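Local coordinates for protein putative uronate isomerase (Thermotoga maritima, PDB 4NAR) that may act as a lactate racemase or a related isomerase, interconverting the two enantiomers of lactate or of a similar hydroxy acid, at residues V34-Y39 with K83-S88; D43-V48 with L221-E226; E79-K84 with F96-F101; I145-G150 with L163-P168. All blocks are in the same frame, centred on the assembly; numbering follows the deposited sequence.

Contact 1. Residues V34-Y39 with K83-S88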
# COMPACT_ATOMS: atom_id res chain seq x y z
N VAL A 34 -9.58 -0.91 16.70
CA VAL A 34 -8.23 -0.79 16.18
C VAL A 34 -8.19 -1.18 14.71
O VAL A 34 -8.44 -2.34 14.35
CB VAL A 34 -7.20 -1.63 17.00
CG1 VAL A 34 -5.80 -1.54 16.37
CG2 VAL A 34 -7.17 -1.18 18.45
N VAL A 35 -7.88 -0.19 13.87
CA VAL A 35 -7.70 -0.40 12.44
C VAL A 35 -6.19 -0.60 12.19
O VAL A 35 -5.37 0.22 12.62
CB VAL A 35 -8.27 0.80 11.63
CG1 VAL A 35 -8.06 0.59 10.14
CG2 VAL A 35 -9.76 1.00 11.92
N HIS A 36 -5.84 -1.71 11.52
CA HIS A 36 -4.44 -2.12 11.37
C HIS A 36 -4.13 -2.54 9.94
O HIS A 36 -5.04 -2.79 9.14
CB HIS A 36 -4.11 -3.29 12.31
CG HIS A 36 -5.02 -4.48 12.14
ND1 HIS A 36 -4.77 -5.48 11.22
CD2 HIS A 36 -6.18 -4.81 12.76
CE1 HIS A 36 -5.75 -6.37 11.28
NE2 HIS A 36 -6.61 -5.99 12.20
N THR A 37 -2.83 -2.63 9.64
CA THR A 37 -2.33 -3.10 8.35
C THR A 37 -2.52 -4.62 8.24
O THR A 37 -2.84 -5.29 9.25
CB THR A 37 -0.82 -2.76 8.17
OG1 THR A 37 -0.05 -3.40 9.20
CG2 THR A 37 -0.59 -1.24 8.26
N ASP A 38 -2.33 -5.17 7.04
CA ASP A 38 -2.60 -6.59 6.84
C ASP A 38 -1.30 -7.40 6.72
O ASP A 38 -0.21 -6.85 6.92
CB ASP A 38 -3.53 -6.83 5.64
CG ASP A 38 -2.92 -6.38 4.32
OD1 ASP A 38 -1.80 -5.82 4.37
OD2 ASP A 38 -3.56 -6.58 3.24
N TYR A 39 -1.43 -8.70 6.40
CA TYR A 39 -0.29 -9.63 6.34
C TYR A 39 0.76 -9.13 5.35
O TYR A 39 1.92 -9.57 5.36
CB TYR A 39 -0.76 -11.04 5.93
CG TYR A 39 -1.14 -11.12 4.45
CD1 TYR A 39 -2.41 -10.74 4.02
CD2 TYR A 39 -0.22 -11.55 3.49
CE1 TYR A 39 -2.75 -10.78 2.68
CE2 TYR A 39 -0.55 -11.60 2.15
CZ TYR A 39 -1.82 -11.22 1.74
OH TYR A 39 -2.17 -11.26 0.40
N LYS A 83 -1.04 -13.05 14.77
CA LYS A 83 0.35 -12.74 14.47
C LYS A 83 0.56 -11.23 14.32
O LYS A 83 1.51 -10.67 14.86
CB LYS A 83 0.84 -13.48 13.21
CG LYS A 83 2.23 -13.02 12.73
CD LYS A 83 2.99 -14.09 11.94
CE LYS A 83 2.38 -14.35 10.55
NZ LYS A 83 3.23 -15.28 9.73
N LYS A 84 -0.35 -10.58 13.60
CA LYS A 84 -0.22 -9.14 13.34
C LYS A 84 -0.35 -8.29 14.60
O LYS A 84 0.36 -7.29 14.77
CB LYS A 84 -1.28 -8.70 12.32
CG LYS A 84 -1.35 -7.20 12.11
CD LYS A 84 0.01 -6.64 11.71
CE LYS A 84 -0.03 -6.13 10.30
NZ LYS A 84 0.78 -6.92 9.39
N LEU A 85 -1.25 -8.69 15.49
CA LEU A 85 -1.58 -7.85 16.63
C LEU A 85 -0.80 -8.24 17.89
O LEU A 85 -0.63 -7.42 18.80
CB LEU A 85 -3.08 -7.89 16.88
CG LEU A 85 -3.89 -7.35 15.70
CD1 LEU A 85 -5.42 -7.49 15.89
CD2 LEU A 85 -3.48 -5.89 15.41
N GLY A 86 -0.32 -9.49 17.90
CA GLY A 86 0.27 -10.07 19.09
C GLY A 86 -0.79 -10.28 20.16
O GLY A 86 -0.50 -10.21 21.36
N ILE A 87 -2.02 -10.53 19.73
CA ILE A 87 -3.14 -10.76 20.64
C ILE A 87 -3.81 -12.10 20.31
O ILE A 87 -4.03 -12.42 19.14
CB ILE A 87 -4.18 -9.62 20.54
CG1 ILE A 87 -3.50 -8.26 20.73
CG2 ILE A 87 -5.30 -9.82 21.56
CD1 ILE A 87 -4.47 -7.06 20.71
N SER A 88 -4.14 -12.90 21.33
CA SER A 88 -4.71 -14.22 21.08
C SER A 88 -6.19 -14.12 20.72
O SER A 88 -6.90 -13.24 21.22
CB SER A 88 -4.53 -15.12 22.30
OG SER A 88 -5.37 -16.27 22.23
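Lys84 shows how a lysine can be used as a jointed strut: it leaves the last turn of helix 78-85 and ends on the backbone of the loop that follows strand 31-36. Its CB points toward that loop, and with CG anti to the backbone N (chi1 173°) the chain sets off across Thr37. CG lies between Thr37 O and His36 ND1, 3.9 Å from the latter, and the chain bends again and again beyond it. CD passes Thr37 more loosely. CE comes within an unusually short, and so doubtful, 2.9 Å of Thr37 OG1, the two side chains crossing at about a right angle. The tip meets the next residue, where Lys84 NZ donates to Asp38 O over 2.7 Å. It does so from above the carbonyl plane, 62° out of it, and the ammonium gains a second carbonyl from Arg41 O. Thr37 OG1 bonds to Asp43, while Asp38 turns its carboxylate to His73.

Leu85 works on the imidazole next door. Its CD2 lies over one face of the His36 ring, 4.1 Å from the centroid and displaced toward the rim. The ring is fixed in rotation by its two nitrogens: ND1 donates to Thr37 O (2.8 Å, nearly straight at 165°), and NE2 is bonded to Thr66 OG1.

Acetate near Thr37 and sulfate near Asp38 suggest a pocket here, though both probably come from the crystallisation liquor. A loop at the C-terminal end of a parallel strand, braced by a helix, is the usual place for a binding site in alpha/beta folds.

Contact 2. Residues D43-V48 with L221-E226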
# COMPACT_ATOMS: atom_id res chain seq x y z
N ASP A 43 5.84 -4.95 9.72
CA ASP A 43 6.06 -3.77 10.56
C ASP A 43 6.04 -4.19 12.02
O ASP A 43 6.07 -5.39 12.33
CB ASP A 43 5.00 -2.69 10.27
CG ASP A 43 3.55 -3.20 10.44
OD1 ASP A 43 3.23 -3.97 11.39
OD2 ASP A 43 2.69 -2.79 9.61
N PHE A 44 5.96 -3.22 12.94
CA PHE A 44 5.94 -3.57 14.36
C PHE A 44 4.57 -3.36 15.05
O PHE A 44 4.50 -3.10 16.27
CB PHE A 44 7.10 -2.91 15.14
CG PHE A 44 7.14 -1.40 15.05
CD1 PHE A 44 6.63 -0.61 16.08
CD2 PHE A 44 7.69 -0.77 13.95
CE1 PHE A 44 6.67 0.79 15.99
CE2 PHE A 44 7.74 0.62 13.86
CZ PHE A 44 7.23 1.39 14.88
N THR A 45 3.50 -3.52 14.27
CA THR A 45 2.14 -3.45 14.81
C THR A 45 1.99 -4.23 16.11
O THR A 45 1.42 -3.73 17.09
CB THR A 45 1.10 -4.01 13.82
OG1 THR A 45 1.12 -3.25 12.60
CG2 THR A 45 -0.29 -3.97 14.45
N HIS A 46 2.51 -5.46 16.11
CA HIS A 46 2.37 -6.36 17.26
C HIS A 46 2.84 -5.74 18.58
O HIS A 46 2.23 -5.98 19.62
CB HIS A 46 3.05 -7.71 16.99
CG HIS A 46 4.55 -7.64 16.89
ND1 HIS A 46 5.38 -8.24 17.80
CD2 HIS A 46 5.36 -7.06 15.95
CE1 HIS A 46 6.65 -8.03 17.45
NE2 HIS A 46 6.66 -7.33 16.34
N LEU A 47 3.90 -4.92 18.53
CA LEU A 47 4.37 -4.20 19.71
C LEU A 47 3.39 -3.10 20.11
O LEU A 47 3.26 -2.78 21.29
CB LEU A 47 5.76 -3.58 19.47
CG LEU A 47 7.02 -4.45 19.28
CD1 LEU A 47 8.23 -3.57 18.98
CD2 LEU A 47 7.30 -5.35 20.48
N VAL A 48 2.72 -2.51 19.13
CA VAL A 48 1.80 -1.41 19.42
C VAL A 48 0.45 -1.93 19.90
O VAL A 48 -0.06 -1.54 20.97
CB VAL A 48 1.59 -0.52 18.18
CG1 VAL A 48 0.70 0.70 18.52
CG2 VAL A 48 2.92 -0.06 17.63
N LEU A 221 -1.45 6.38 14.85
CA LEU A 221 -0.21 5.87 15.41
C LEU A 221 0.63 5.49 14.18
O LEU A 221 0.52 4.38 13.65
CB LEU A 221 -0.50 4.68 16.34
CG LEU A 221 -1.45 5.01 17.50
CD1 LEU A 221 -2.92 4.85 17.13
CD2 LEU A 221 -1.15 4.19 18.75
N ASN A 222 1.41 6.46 13.72
CA ASN A 222 2.10 6.39 12.43
C ASN A 222 3.54 5.87 12.62
O ASN A 222 4.41 6.56 13.16
CB ASN A 222 2.09 7.78 11.78
CG ASN A 222 2.41 7.75 10.28
OD1 ASN A 222 3.07 6.83 9.78
ND2 ASN A 222 1.92 8.76 9.55
N MSE A 223 3.76 4.63 12.19
CA MSE A 223 5.04 3.96 12.37
C MSE A 223 6.02 4.29 11.25
O MSE A 223 5.63 4.48 10.09
CB MSE A 223 4.83 2.45 12.37
CG MSE A 223 4.04 1.90 13.55
SE MSE A 223 3.68 -0.00 13.28
CE MSE A 223 2.69 0.07 11.61
N VAL A 224 7.30 4.32 11.60
CA VAL A 224 8.37 4.32 10.60
C VAL A 224 9.43 3.30 11.05
O VAL A 224 9.74 3.19 12.25
CB VAL A 224 9.00 5.73 10.41
CG1 VAL A 224 9.97 5.73 9.24
CG2 VAL A 224 7.92 6.77 10.19
N TYR A 225 9.97 2.53 10.10
CA TYR A 225 10.89 1.46 10.44
C TYR A 225 11.82 1.13 9.28
O TYR A 225 11.58 1.50 8.13
CB TYR A 225 10.12 0.20 10.82
CG TYR A 225 9.01 -0.08 9.84
CD1 TYR A 225 7.74 0.47 10.04
CD2 TYR A 225 9.22 -0.84 8.69
CE1 TYR A 225 6.72 0.25 9.13
CE2 TYR A 225 8.19 -1.07 7.77
CZ TYR A 225 6.94 -0.51 8.00
OH TYR A 225 5.90 -0.72 7.11
N GLU A 226 12.90 0.43 9.61
CA GLU A 226 13.76 -0.17 8.60
C GLU A 226 13.51 -1.67 8.56
O GLU A 226 13.06 -2.26 9.55
CB GLU A 226 15.22 0.09 8.92
CG GLU A 226 15.63 1.53 8.75
CD GLU A 226 16.77 1.90 9.67
OE1 GLU A 226 17.17 1.04 10.51
OE2 GLU A 226 17.27 3.04 9.56
O HOH W 1 2.99 -0.39 7.89
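Met223, present as selenomethionine, lies across the Phe44 ring in a Met-aromatic contact of textbook form. Its SE stands 3.9 Å from the centroid of the Phe44 ring, almost exactly on the ring normal, and CG covers the same face nearer the rim, 3.5 Å from Phe44 CZ. The two side chains run past each other in opposite directions. Met223 is extended as far as SE and turns only at its last torsion (chi3 -59°), which swings CE off the ring to the carboxylate of Asp43, 3.5 Å from OD2.

Phe44 holds CG between its backbone N and carbonyl carbon (chi1 58°), and this brings the ring down onto the strand, with its edge at Val224 O and CE2 3.8 Å from Tyr225 CD1. Asp43 has a similar first torsion, but its group is secured differently. Asp43 OD1 accepts from Thr45 N over 2.9 Å, closing an Asx turn, and the Thr45 hydroxyl reaches the same oxygen from the same face of the carboxylate. The backbone of Asp43 meanwhile rides on the Tyr225 ring, CA 4.3 Å from the centroid and over its face. A water spans the polar ends, donating to Asp43 OD2 and bonding to Tyr225 OH.

Farther along the helix, Val48 CG1 touches Leu221 CD2 at 4.0 Å. The N-cap and first turn of helix 45-58, with the residue before them, thus pack on strand 217-227, with Ile148 of strand 144-150 touching both Val48 and Met223, Leu236 of strand 231-240 meeting Leu221 and Met223, and helix 12-24 adding Ile15 and Leu19.

Contact 3. Residues E79-K84 with F96-F101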
# COMPACT_ATOMS: atom_id res chain seq x y z
N GLU A 79 -5.76 -16.60 12.61
CA GLU A 79 -4.38 -16.78 13.04
C GLU A 79 -3.47 -15.62 12.59
O GLU A 79 -2.61 -15.18 13.35
CB GLU A 79 -3.84 -18.13 12.55
CG GLU A 79 -2.43 -18.08 12.05
CD GLU A 79 -2.36 -17.97 10.54
OE1 GLU A 79 -3.32 -18.42 9.86
OE2 GLU A 79 -1.35 -17.45 10.02
N GLU A 80 -3.70 -15.10 11.39
CA GLU A 80 -2.93 -13.96 10.89
C GLU A 80 -3.19 -12.66 11.69
O GLU A 80 -2.28 -11.86 11.87
CB GLU A 80 -3.19 -13.73 9.40
CG GLU A 80 -2.80 -14.90 8.51
CD GLU A 80 -3.11 -14.62 7.05
OE1 GLU A 80 -2.14 -14.55 6.26
OE2 GLU A 80 -4.30 -14.48 6.68
N PHE A 81 -4.43 -12.46 12.16
CA PHE A 81 -4.72 -11.33 13.05
C PHE A 81 -3.89 -11.45 14.31
O PHE A 81 -3.30 -10.48 14.78
CB PHE A 81 -6.20 -11.28 13.47
CG PHE A 81 -7.15 -10.74 12.40
CD1 PHE A 81 -7.42 -9.37 12.30
CD2 PHE A 81 -7.80 -11.61 11.53
CE1 PHE A 81 -8.31 -8.87 11.32
CE2 PHE A 81 -8.70 -11.12 10.55
CZ PHE A 81 -8.95 -9.76 10.45
N GLU A 82 -3.86 -12.67 14.86
CA GLU A 82 -3.09 -12.96 16.06
C GLU A 82 -1.63 -12.59 15.87
O GLU A 82 -1.05 -11.89 16.70
CB GLU A 82 -3.17 -14.44 16.42
CG GLU A 82 -4.57 -14.92 16.77
CD GLU A 82 -4.57 -16.38 17.21
OE1 GLU A 82 -4.78 -17.26 16.35
OE2 GLU A 82 -4.38 -16.65 18.41
N LYS A 83 -1.04 -13.05 14.77
CA LYS A 83 0.35 -12.74 14.47
C LYS A 83 0.56 -11.23 14.32
O LYS A 83 1.51 -10.67 14.86
CB LYS A 83 0.84 -13.48 13.21
CG LYS A 83 2.23 -13.02 12.73
CD LYS A 83 2.99 -14.09 11.94
CE LYS A 83 2.38 -14.35 10.55
NZ LYS A 83 3.23 -15.28 9.73
N LYS A 84 -0.35 -10.58 13.60
CA LYS A 84 -0.22 -9.14 13.34
C LYS A 84 -0.35 -8.29 14.60
O LYS A 84 0.36 -7.29 14.77
CB LYS A 84 -1.28 -8.70 12.32
CG LYS A 84 -1.35 -7.20 12.11
CD LYS A 84 0.01 -6.64 11.71
CE LYS A 84 -0.03 -6.13 10.30
NZ LYS A 84 0.78 -6.92 9.39
N PHE A 96 -11.91 -9.74 16.00
CA PHE A 96 -11.27 -9.40 14.73
C PHE A 96 -12.33 -9.21 13.66
O PHE A 96 -13.35 -9.90 13.66
CB PHE A 96 -10.34 -10.53 14.27
CG PHE A 96 -9.27 -10.89 15.26
CD1 PHE A 96 -8.52 -9.91 15.89
CD2 PHE A 96 -9.02 -12.24 15.59
CE1 PHE A 96 -7.51 -10.26 16.83
CE2 PHE A 96 -8.03 -12.59 16.51
CZ PHE A 96 -7.27 -11.61 17.14
N HIS A 97 -12.08 -8.28 12.73
CA HIS A 97 -12.95 -8.12 11.56
C HIS A 97 -12.10 -7.98 10.30
O HIS A 97 -11.09 -7.27 10.27
CB HIS A 97 -13.88 -6.89 11.69
CG HIS A 97 -14.70 -6.86 12.95
ND1 HIS A 97 -15.94 -7.45 13.03
CD2 HIS A 97 -14.46 -6.30 14.16
CE1 HIS A 97 -16.44 -7.25 14.25
NE2 HIS A 97 -15.56 -6.57 14.95
N ASN A 98 -12.52 -8.67 9.25
CA ASN A 98 -12.01 -8.35 7.93
C ASN A 98 -12.81 -7.18 7.35
O ASN A 98 -13.98 -6.95 7.72
CB ASN A 98 -12.07 -9.56 6.99
CG ASN A 98 -10.87 -10.49 7.15
OD1 ASN A 98 -9.77 -10.19 6.67
ND2 ASN A 98 -11.08 -11.61 7.82
N HIS A 99 -12.17 -6.44 6.45
CA HIS A 99 -12.86 -5.41 5.67
C HIS A 99 -13.58 -6.14 4.52
O HIS A 99 -13.19 -7.24 4.15
CB HIS A 99 -11.86 -4.37 5.14
CG HIS A 99 -12.48 -3.31 4.29
ND1 HIS A 99 -13.68 -2.72 4.58
CD2 HIS A 99 -12.03 -2.72 3.14
CE1 HIS A 99 -13.98 -1.82 3.64
NE2 HIS A 99 -12.98 -1.81 2.77
N GLU A 100 -14.65 -5.54 3.99
CA GLU A 100 -15.40 -6.12 2.86
C GLU A 100 -15.50 -5.09 1.73
O GLU A 100 -16.57 -4.53 1.46
CB GLU A 100 -16.79 -6.56 3.29
CG GLU A 100 -16.80 -7.50 4.47
CD GLU A 100 -18.15 -7.52 5.16
OE1 GLU A 100 -19.04 -8.28 4.67
OE2 GLU A 100 -18.31 -6.79 6.18
N PHE A 101 -14.36 -4.86 1.09
CA PHE A 101 -14.15 -3.80 0.10
C PHE A 101 -15.23 -3.83 -0.98
O PHE A 101 -15.71 -2.78 -1.45
CB PHE A 101 -12.77 -4.03 -0.53
CG PHE A 101 -12.30 -2.92 -1.41
CD1 PHE A 101 -12.70 -2.85 -2.74
CD2 PHE A 101 -11.43 -1.95 -0.93
CE1 PHE A 101 -12.26 -1.82 -3.58
CE2 PHE A 101 -10.97 -0.93 -1.75
CZ PHE A 101 -11.40 -0.86 -3.08
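Helix 78-85 passes the end of strand 94-97 with the CA atoms of Phe81 and Phe96 7.0 Å apart, the nearest CA pair of the two segments. The two side chains run antiparallel. The ring planes are only 11° from parallel, yet the rings are offset so far that they hardly stack, their centroids being 4.9 Å apart. What one face of each ring receives instead is the other residue's methylene: Phe81 CB stands 3.4 Å from the centroid of the Phe96 ring, and Phe96 CB 3.6 Å from that of Phe81, a reciprocal pair of CH-pi contacts.

At the far edge of the Phe81 ring, His97 O approaches CZ at 3.3 Å, and the Asn98 amide, turned 71° to the ring, brings ND2 within 3.7 Å of CE2; its OD1 is taken by Met76 N. With an alanine at Phe81 the CB over Phe96 stays but the ring goes, which would probably leave Phe96 CB and His97 O without their neighbour and open a gap beneath the helix.

With no hydrogen bond between the segments, this helix-strand contact within a beta-alpha-beta unit relies on dispersion and on the weak attraction of aromatic edge hydrogens for a carbonyl.

Contact 4. Residues I145-G150 with L163-P168; sequences IFFING and LKIVIP. With ACT (acetate ion), chain E; SO4 (sulfate ion), chain C.
Ile165 carries CG1 anti to its own N (chi1 -171°) and continues nearly extended, so that CD1 ends at the backbone of strand 144-150, 3.4 Å from Ile148 O. The same torsion sends CG2 the other way, to Phe147 CD1 at 4.0 Å. Phe147 has its ring set beside its backbone N (chi1 -61°), which lets CE1 also reach Val166 CG2. Between these hydrophobic contacts and the bound ions lies Asn149, its CB 3.9 Å from Ile165 CB; its OD1 is bonded to Gly162 N and its ND2 to Thr220 OG1.

Beyond Asn149 the partners are anions. Gly150 N donates to acetate OXT over 3.2 Å, almost in line. Lys164 runs out extended past the acetate, with CD 3.3 Å from acetate O, and bends only at chi4 (-92°) to place NZ 2.9 Å from sulfate O1. With a methionine in place of Lys164 the bond to O1 goes, and the sulfate would probably be held more loosely.

Arg41 bonds to both ions and Gly161 N to the acetate. Although both ions probably come from the crystallisation liquor, they probably mark an anion-binding pocket at the C-terminal end of a parallel strand, consistent with a carboxylate substrate.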
# COMPACT_ATOMS: atom_id res chain seq x y z
N ILE A 145 -10.99 5.25 18.33
CA ILE A 145 -10.56 4.48 17.19
C ILE A 145 -9.08 4.75 16.98
O ILE A 145 -8.66 5.91 16.84
CB ILE A 145 -11.32 4.86 15.93
CG1 ILE A 145 -12.83 4.78 16.19
CG2 ILE A 145 -10.93 3.93 14.79
CD1 ILE A 145 -13.68 4.99 14.94
N PHE A 146 -8.29 3.68 16.95
CA PHE A 146 -6.84 3.79 16.84
C PHE A 146 -6.43 3.24 15.50
O PHE A 146 -6.70 2.09 15.18
CB PHE A 146 -6.19 2.97 17.94
CG PHE A 146 -6.67 3.33 19.31
CD1 PHE A 146 -7.67 2.59 19.93
CD2 PHE A 146 -6.13 4.42 19.99
CE1 PHE A 146 -8.13 2.93 21.20
CE2 PHE A 146 -6.58 4.77 21.26
CZ PHE A 146 -7.58 4.01 21.87
N PHE A 147 -5.81 4.08 14.69
CA PHE A 147 -5.34 3.63 13.39
C PHE A 147 -3.82 3.45 13.47
O PHE A 147 -3.08 4.44 13.54
CB PHE A 147 -5.67 4.67 12.32
CG PHE A 147 -7.14 4.97 12.15
CD1 PHE A 147 -7.86 4.41 11.10
CD2 PHE A 147 -7.80 5.85 13.02
CE1 PHE A 147 -9.23 4.70 10.91
CE2 PHE A 147 -9.16 6.15 12.85
CZ PHE A 147 -9.87 5.58 11.79
N ILE A 148 -3.36 2.20 13.48
CA ILE A 148 -1.92 1.93 13.47
C ILE A 148 -1.49 1.80 12.01
O ILE A 148 -1.75 0.78 11.34
CB ILE A 148 -1.57 0.64 14.25
CG1 ILE A 148 -2.23 0.66 15.64
CG2 ILE A 148 -0.06 0.47 14.35
CD1 ILE A 148 -2.09 -0.64 16.41
N ASN A 149 -0.87 2.84 11.49
CA ASN A 149 -0.48 2.85 10.08
C ASN A 149 1.04 2.92 9.94
O ASN A 149 1.74 3.11 10.93
CB ASN A 149 -1.17 4.03 9.37
CG ASN A 149 -0.94 5.36 10.10
OD1 ASN A 149 -0.06 6.14 9.70
ND2 ASN A 149 -1.72 5.63 11.16
N GLY A 150 1.56 2.77 8.73
CA GLY A 150 3.00 2.78 8.54
C GLY A 150 3.41 3.52 7.28
O GLY A 150 2.71 3.45 6.24
N LEU A 163 -3.60 8.89 6.30
CA LEU A 163 -4.94 8.60 5.82
C LEU A 163 -5.00 7.49 4.75
O LEU A 163 -6.09 7.05 4.36
CB LEU A 163 -5.60 9.89 5.32
CG LEU A 163 -5.86 10.86 6.48
CD1 LEU A 163 -6.18 12.28 5.96
CD2 LEU A 163 -6.99 10.32 7.38
N LYS A 164 -3.84 7.01 4.30
CA LYS A 164 -3.86 5.90 3.36
C LYS A 164 -4.47 4.65 4.00
O LYS A 164 -5.05 3.79 3.32
CB LYS A 164 -2.47 5.59 2.78
CG LYS A 164 -2.56 4.71 1.52
CD LYS A 164 -1.32 3.80 1.33
CE LYS A 164 -1.40 2.96 0.03
NZ LYS A 164 -2.03 1.61 0.24
N ILE A 165 -4.37 4.54 5.33
CA ILE A 165 -5.02 3.45 6.01
C ILE A 165 -6.55 3.54 5.93
O ILE A 165 -7.24 2.52 6.01
CB ILE A 165 -4.56 3.34 7.47
CG1 ILE A 165 -5.09 2.03 8.09
CG2 ILE A 165 -5.02 4.55 8.27
CD1 ILE A 165 -4.33 1.59 9.33
N VAL A 166 -7.10 4.75 5.77
CA VAL A 166 -8.54 4.87 5.60
C VAL A 166 -8.89 4.60 4.13
O VAL A 166 -9.77 3.78 3.83
CB VAL A 166 -9.06 6.27 6.01
CG1 VAL A 166 -10.57 6.34 5.80
CG2 VAL A 166 -8.68 6.59 7.46
N ILE A 167 -8.19 5.28 3.22
CA ILE A 167 -8.37 5.10 1.78
C ILE A 167 -7.00 4.83 1.16
O ILE A 167 -6.13 5.71 1.22
CB ILE A 167 -8.94 6.36 1.11
CG1 ILE A 167 -10.25 6.77 1.79
CG2 ILE A 167 -9.18 6.11 -0.39
CD1 ILE A 167 -10.76 8.10 1.34
N PRO A 168 -6.80 3.64 0.54
CA PRO A 168 -7.82 2.62 0.22
C PRO A 168 -8.17 1.63 1.34
O PRO A 168 -9.09 0.83 1.15
CB PRO A 168 -7.16 1.81 -0.91
CG PRO A 168 -5.68 1.86 -0.54
CD PRO A 168 -5.48 3.28 -0.02
C ACT E . -1.17 2.13 5.39
O ACT E . -0.75 2.80 4.44
OXT ACT E . -0.64 2.39 6.48
CH3 ACT E . -2.24 1.09 5.21
S SO4 C . 0.28 -1.17 0.15
O1 SO4 C . 0.28 0.08 0.94
O2 SO4 C . -0.66 -2.13 0.74
O3 SO4 C . -0.11 -0.94 -1.26
O4 SO4 C . 1.64 -1.71 0.20

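In the fold
Contacts 1, 2 and 4 are buried and contact 3 lies at the surface, but all four reach the same mixed sheet. Contacts 1 and 3 share helix 78-85: one uses Lys84 to hold a loop beyond strand 31-36, the other Phe81 to cover edge strand 94-97. Contact 2 sets helix 45-58 against strand 217-227, whose neighbour, strand 144-150, backs contact 4 and lies beside strand 31-36 of contact 1. Chemistry follows position. Contact 3 is aromatic packing at the sheet edge; contact 2 combines apolar packing with a polar cluster around Asp43, joined to contact 1 through Thr37; in contacts 1 and 4 polar groups gather where loops leave the strands, near the bound ions.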